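Local coordinates for 3,4-dihydroxy-2-butanone 4-phosphate synthase (Candida albicans, PDB 1TKS), which catalyses the conversion of D-ribulose 5-phosphate to formate and 3,4-dihydroxy-2-butanone 4-phosphate, a step of riboflavin biosynthesis, at residues G18-V23 against A48-Y53; H104-T109 against G127-L132. One frame throughout, in Å; residues are numbered along the deposited sequence.

Contact 1: residues G18-V23 against A48-Y53; sequences GEFLIV and AFLVRY
Phe20 reaches from the approach to strand 21-24 to Phe49 and Leu50 of helix 44-52, in a helix-on-sheet packing of an alpha/beta fold. The strand is an inner member of a mixed sheet, between strands 34-38 and 191-194. The backbones stay well apart, with Phe20 CA and Leu50 CA 9.0 Å from each other. Side chains from both sides fill the gap.

The aromatic part is the pair Phe20 and Phe49. Their ring centroids are 5.9 Å apart and the planes meet at 32°, an oblique arrangement. The two side chains run past each other in opposite directions. Phe49 holds its CG anti to the backbone N (chi1 -178°), and its CB points to the strand side. Its ring then takes an edge-to-face partner in His188. Tyr53, just past the end of the helix, lays CD1 over one face of the Phe49 ring, toward the rim.

The aliphatic part is Leu50, which crosses Phe20 at about a right angle. Its CB sits near the far end of the ring, and its CD1 lies 4.1 Å from Phe20 CE2. Leu50 also rests on Leu35, and Phe20 on Met37, both of strand 34-38. Leu50 thus brings the helix onto that neighbouring strand as well.

Polar bonds lie around this apolar core. Gly18, with positive phi, is the C-prime residue of a Schellman motif that closes helix 8-16 before the strand, and its O accepts a bond from Lys46 NZ. Arg52 NH1 makes a salt bridge with Asp170. The side chain of Leu50 is about 8 Å from that of Asp34, a probable substrate-binding residue. The closest approaches are Phe20 CE1 to Phe49 CD2, 3.8 Å, and Phe20 CZ to Leu50 CB, 3.9 Å.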
loop_
_atom_site.group_PDB
_atom_site.type_symbol
_atom_site.label_atom_id
_atom_site.label_comp_id
_atom_site.label_asym_id
_atom_site.label_seq_id
_atom_site.Cartn_x
_atom_site.Cartn_y
_atom_site.Cartn_z
ATOM N N GLY B 18 18.322 -14.501 -2.439
ATOM C CA GLY B 18 17.561 -13.472 -1.752
ATOM C C GLY B 18 17.654 -12.046 -2.264
ATOM O O GLY B 18 17.300 -11.106 -1.551
ATOM N N GLU B 19 18.129 -11.870 -3.490
ATOM C CA GLU B 19 18.230 -10.531 -4.044
ATOM C C GLU B 19 16.953 -10.168 -4.767
ATOM O O GLU B 19 16.154 -11.032 -5.138
ATOM C CB GLU B 19 19.379 -10.424 -5.048
ATOM C CG GLU B 19 20.728 -10.862 -4.538
ATOM C CD GLU B 19 21.831 -10.594 -5.540
ATOM O OE1 GLU B 19 22.844 -11.324 -5.514
ATOM O OE2 GLU B 19 21.689 -9.648 -6.348
ATOM N N PHE B 20 16.778 -8.870 -4.958
ATOM C CA PHE B 20 15.642 -8.339 -5.684
ATOM C C PHE B 20 16.032 -8.380 -7.152
ATOM O O PHE B 20 17.214 -8.476 -7.496
ATOM C CB PHE B 20 15.405 -6.872 -5.326
ATOM C CG PHE B 20 14.567 -6.655 -4.110
ATOM C CD1 PHE B 20 15.128 -6.164 -2.936
ATOM C CD2 PHE B 20 13.200 -6.903 -4.149
ATOM C CE1 PHE B 20 14.330 -5.914 -1.818
ATOM C CE2 PHE B 20 12.399 -6.656 -3.038
ATOM C CZ PHE B 20 12.966 -6.162 -1.870
ATOM N N LEU B 21 15.025 -8.316 -8.007
ATOM C CA LEU B 21 15.222 -8.243 -9.442
ATOM C C LEU B 21 14.253 -7.164 -9.895
ATOM O O LEU B 21 13.142 -7.066 -9.377
ATOM C CB LEU B 21 14.881 -9.564 -10.138
ATOM C CG LEU B 21 15.904 -10.692 -10.032
ATOM C CD1 LEU B 21 15.373 -11.929 -10.748
ATOM C CD2 LEU B 21 17.226 -10.256 -10.650
ATOM N N ILE B 22 14.695 -6.321 -10.820
ATOM C CA ILE B 22 13.832 -5.292 -11.374
ATOM C C ILE B 22 13.261 -5.996 -12.593
ATOM O O ILE B 22 14.008 -6.524 -13.417
ATOM C CB ILE B 22 14.626 -4.047 -11.802
ATOM C CG1 ILE B 22 15.222 -3.375 -10.565
ATOM C CG2 ILE B 22 13.714 -3.073 -12.549
ATOM C CD1 ILE B 22 16.263 -2.309 -10.868
ATOM N N VAL B 23 11.939 -6.022 -12.693
ATOM C CA VAL B 23 11.281 -6.710 -13.791
ATOM C C VAL B 23 10.423 -5.795 -14.665
ATOM O O VAL B 23 9.549 -5.095 -14.161
ATOM C CB VAL B 23 10.403 -7.857 -13.230
ATOM C CG1 VAL B 23 9.704 -8.588 -14.350
ATOM C CG2 VAL B 23 11.271 -8.824 -12.426
ATOM N N ALA B 48 11.634 -3.038 4.174
ATOM C CA ALA B 48 11.749 -1.605 4.391
ATOM C C ALA B 48 12.281 -0.967 3.108
ATOM O O ALA B 48 11.870 0.132 2.732
ATOM C CB ALA B 48 12.685 -1.310 5.556
ATOM N N PHE B 49 13.196 -1.667 2.440
ATOM C CA PHE B 49 13.780 -1.187 1.195
ATOM C C PHE B 49 12.702 -1.147 0.121
ATOM O O PHE B 49 12.545 -0.145 -0.584
ATOM C CB PHE B 49 14.914 -2.116 0.755
ATOM C CG PHE B 49 15.616 -1.674 -0.501
ATOM C CD1 PHE B 49 16.672 -0.769 -0.446
ATOM C CD2 PHE B 49 15.235 -2.188 -1.739
ATOM C CE1 PHE B 49 17.342 -0.381 -1.609
ATOM C CE2 PHE B 49 15.896 -1.807 -2.905
ATOM C CZ PHE B 49 16.958 -0.902 -2.839
ATOM N N LEU B 50 11.950 -2.236 0.003
ATOM C CA LEU B 50 10.885 -2.317 -0.991
ATOM C C LEU B 50 9.880 -1.178 -0.813
ATOM O O LEU B 50 9.525 -0.506 -1.775
ATOM C CB LEU B 50 10.170 -3.676 -0.887
ATOM C CG LEU B 50 9.023 -3.909 -1.879
ATOM C CD1 LEU B 50 9.535 -3.759 -3.314
ATOM C CD2 LEU B 50 8.440 -5.297 -1.675
ATOM N N VAL B 51 9.425 -0.967 0.419
ATOM C CA VAL B 51 8.463 0.096 0.703
ATOM C C VAL B 51 9.051 1.480 0.423
ATOM O O VAL B 51 8.402 2.325 -0.187
ATOM C CB VAL B 51 7.977 0.031 2.174
ATOM C CG1 VAL B 51 7.140 1.255 2.516
ATOM C CG2 VAL B 51 7.143 -1.226 2.379
ATOM N N ARG B 52 10.287 1.700 0.854
ATOM C CA ARG B 52 10.949 2.987 0.669
ATOM C C ARG B 52 10.995 3.499 -0.768
ATOM O O ARG B 52 10.828 4.696 -1.009
ATOM C CB ARG B 52 12.376 2.917 1.225
ATOM C CG ARG B 52 13.278 4.067 0.802
ATOM C CD ARG B 52 12.913 5.385 1.463
ATOM N NE ARG B 52 13.798 6.445 0.989
ATOM C CZ ARG B 52 13.684 7.037 -0.195
ATOM N NH1 ARG B 52 12.710 6.683 -1.023
ATOM N NH2 ARG B 52 14.557 7.964 -0.566
ATOM N N TYR B 53 11.203 2.594 -1.719
ATOM C CA TYR B 53 11.325 2.985 -3.117
ATOM C C TYR B 53 10.161 2.598 -4.016
ATOM O O TYR B 53 10.262 2.688 -5.237
ATOM C CB TYR B 53 12.627 2.410 -3.681
ATOM C CG TYR B 53 13.860 2.937 -2.980
ATOM C CD1 TYR B 53 14.623 2.124 -2.137
ATOM C CD2 TYR B 53 14.247 4.265 -3.139
ATOM C CE1 TYR B 53 15.745 2.632 -1.469
ATOM C CE2 TYR B 53 15.356 4.777 -2.481
ATOM C CZ TYR B 53 16.099 3.962 -1.649
ATOM O OH TYR B 53 17.199 4.488 -1.001
#

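Contact 2: residues H104-T109 against G127-L132; sequences HDRALT and GHILPL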
loop_
_atom_site.group_PDB
_atom_site.type_symbol
_atom_site.label_atom_id
_atom_site.label_comp_id
_atom_site.label_asym_id
_atom_site.label_seq_id
_atom_site.Cartn_x
_atom_site.Cartn_y
_atom_site.Cartn_z
ATOM N N HIS B 104 8.571 -5.072 9.588
ATOM C CA HIS B 104 8.763 -6.357 10.261
ATOM C C HIS B 104 7.555 -7.267 10.072
ATOM O O HIS B 104 7.699 -8.442 9.735
ATOM C CB HIS B 104 8.988 -6.138 11.760
ATOM C CG HIS B 104 8.774 -7.369 12.589
ATOM N ND1 HIS B 104 9.801 -8.200 12.973
ATOM C CD2 HIS B 104 7.637 -7.922 13.076
ATOM C CE1 HIS B 104 9.307 -9.215 13.663
ATOM N NE2 HIS B 104 8.000 -9.070 13.738
ATOM N N ASP B 105 6.367 -6.717 10.304
ATOM C CA ASP B 105 5.133 -7.477 10.183
ATOM C C ASP B 105 4.822 -7.893 8.748
ATOM O O ASP B 105 4.486 -9.055 8.495
ATOM C CB ASP B 105 3.961 -6.680 10.765
ATOM C CG ASP B 105 4.008 -6.587 12.290
ATOM O OD1 ASP B 105 4.999 -7.040 12.898
ATOM O OD2 ASP B 105 3.045 -6.053 12.874
ATOM N N ARG B 106 4.926 -6.962 7.804
ATOM C CA ARG B 106 4.650 -7.307 6.414
ATOM C C ARG B 106 5.640 -8.339 5.895
ATOM O O ARG B 106 5.269 -9.213 5.114
ATOM C CB ARG B 106 4.633 -6.057 5.519
ATOM C CG ARG B 106 3.313 -5.300 5.620
ATOM C CD ARG B 106 3.058 -4.370 4.448
ATOM N NE ARG B 106 3.716 -3.074 4.583
ATOM C CZ ARG B 106 3.577 -2.087 3.702
ATOM N NH1 ARG B 106 2.810 -2.265 2.632
ATOM N NH2 ARG B 106 4.185 -0.924 3.889
ATOM N N ALA B 107 6.890 -8.261 6.340
ATOM C CA ALA B 107 7.889 -9.230 5.908
ATOM C C ALA B 107 7.553 -10.601 6.496
ATOM O O ALA B 107 7.641 -11.616 5.805
ATOM C CB ALA B 107 9.279 -8.789 6.355
ATOM N N LEU B 108 7.165 -10.624 7.770
ATOM C CA LEU B 108 6.813 -11.874 8.442
ATOM C C LEU B 108 5.610 -12.518 7.770
ATOM O O LEU B 108 5.589 -13.726 7.543
ATOM C CB LEU B 108 6.510 -11.624 9.928
ATOM C CG LEU B 108 5.985 -12.778 10.796
ATOM C CD1 LEU B 108 6.926 -13.976 10.708
ATOM C CD2 LEU B 108 5.857 -12.315 12.250
ATOM N N THR B 109 4.606 -11.712 7.446
ATOM C CA THR B 109 3.419 -12.238 6.793
ATOM C C THR B 109 3.781 -12.812 5.425
ATOM O O THR B 109 3.305 -13.883 5.045
ATOM C CB THR B 109 2.350 -11.145 6.629
ATOM O OG1 THR B 109 1.884 -10.747 7.924
ATOM C CG2 THR B 109 1.175 -11.653 5.805
ATOM N N GLY B 127 -6.136 -7.917 6.325
ATOM C CA GLY B 127 -4.817 -7.604 6.840
ATOM C C GLY B 127 -4.135 -6.471 6.102
ATOM O O GLY B 127 -4.795 -5.623 5.510
ATOM N N HIS B 128 -2.803 -6.479 6.121
ATOM C CA HIS B 128 -2.019 -5.430 5.483
ATOM C C HIS B 128 -1.183 -5.894 4.292
ATOM O O HIS B 128 -0.431 -5.109 3.712
ATOM C CB HIS B 128 -1.135 -4.767 6.535
ATOM C CG HIS B 128 -1.910 -4.067 7.610
ATOM N ND1 HIS B 128 -2.226 -2.728 7.546
ATOM C CD2 HIS B 128 -2.450 -4.528 8.763
ATOM C CE1 HIS B 128 -2.926 -2.392 8.616
ATOM N NE2 HIS B 128 -3.076 -3.465 9.370
ATOM N N ILE B 129 -1.299 -7.176 3.951
ATOM C CA ILE B 129 -0.600 -7.739 2.801
ATOM C C ILE B 129 -1.655 -8.125 1.769
ATOM O O ILE B 129 -2.730 -8.621 2.118
ATOM C CB ILE B 129 0.238 -8.991 3.181
ATOM C CG1 ILE B 129 1.552 -8.555 3.826
ATOM C CG2 ILE B 129 0.514 -9.847 1.945
ATOM C CD1 ILE B 129 2.499 -7.814 2.900
ATOM N N LEU B 130 -1.337 -7.880 0.502
ATOM C CA LEU B 130 -2.233 -8.177 -0.606
ATOM C C LEU B 130 -1.783 -9.402 -1.418
ATOM O O LEU B 130 -0.998 -9.274 -2.360
ATOM C CB LEU B 130 -2.319 -6.954 -1.537
ATOM C CG LEU B 130 -2.916 -5.658 -0.962
ATOM C CD1 LEU B 130 -1.987 -4.480 -1.260
ATOM C CD2 LEU B 130 -4.299 -5.408 -1.562
ATOM N N PRO B 131 -2.266 -10.605 -1.062
ATOM C CA PRO B 131 -1.871 -11.799 -1.817
ATOM C C PRO B 131 -2.481 -11.728 -3.216
ATOM O O PRO B 131 -3.572 -11.186 -3.393
ATOM C CB PRO B 131 -2.470 -12.954 -1.003
ATOM C CG PRO B 131 -2.584 -12.388 0.390
ATOM C CD PRO B 131 -3.054 -10.972 0.125
ATOM N N LEU B 132 -1.772 -12.271 -4.203
ATOM C CA LEU B 132 -2.252 -12.281 -5.585
ATOM C C LEU B 132 -2.252 -13.717 -6.087
ATOM O O LEU B 132 -1.333 -14.475 -5.788
ATOM C CB LEU B 132 -1.345 -11.439 -6.480
ATOM C CG LEU B 132 -1.140 -9.981 -6.075
ATOM C CD1 LEU B 132 -0.388 -9.253 -7.179
ATOM C CD2 LEU B 132 -2.482 -9.320 -5.823
HETATM O O HOH W 1 1.040 -4.236 1.503
#
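A single water joins Arg106 to the backbone of His128, at a classic beta bulge. The water accepts from Arg106 NH1 at 2.9 Å and donates to His128 O at 2.8 Å. It lies at the edge of the guanidinium, in its plane. At the bulge, His128 and Ile129 together stand opposite Cys91, where the chain turns a corner into strand 129-134.

The rest of the contact is apolar packing of helix 103-114 on this strand. Ile129 lies between Arg106 and Thr109, one helical turn apart. Its CD1 touches the aliphatic stem of Arg106, 3.8 Å from Arg106 CG. Its CG1 meets Thr109 CG2 at 3.7 Å. Thr109 and Ile129 lie alongside, pointing opposite ways. The methyl of Thr109 is anti to the backbone N, which turns it onto Ile129. The hydroxyl takes the other branch and bonds to Phe93 N. Ile129 also touches Thr110 and Leu113 of the same helix, and Val60 of strand 59-63.

Arg106 CD lies 3.6 Å from His128 O, and the chain bends at chi3 (-83°), about the CG-CD bond. The carbonyl O therefore has the arginine stem beside it as well as the water. The guanidinium is held by further bonds. NH1 also donates to Gly56 O, NH2 to Ser55 O of the second subunit, and NE makes a weak bond to Ile101 O. The His128 ring meets Tyr57 of the second subunit, with planes at about 45°.

Arg106 is thus buried with its stem on Ile129 and its charged end among backbone carbonyls and one water. These oxygens use its N-H groups and probably stabilise the positive charge. The water links the helix to the bulge, and Ser55 O of the second subunit links it across the dimer.

In the fold
Both contacts are buried, and each sets a helix against a segment that runs into a strand. Contact 1 lies nearer the centre of the chain, on the mixed four-stranded sheet. It is aromatic and aliphatic throughout. Contact 2 lies farther out, on the parallel pair 59-63 and 129-134, and adds a water bridge and a buried arginine to its apolar part. The centres of contact 1 and contact 2 are about 15 Å apart. Helix 44-52 connects them: its Val51 CG2 is 3.3 Å from Arg106 NH2, and Arg106 also packs on Met47. Both border the second subunit. In contact 1, Ala48, Val51 and Arg52 come within reach of it; in contact 2, Arg106, His128 and Leu130 do.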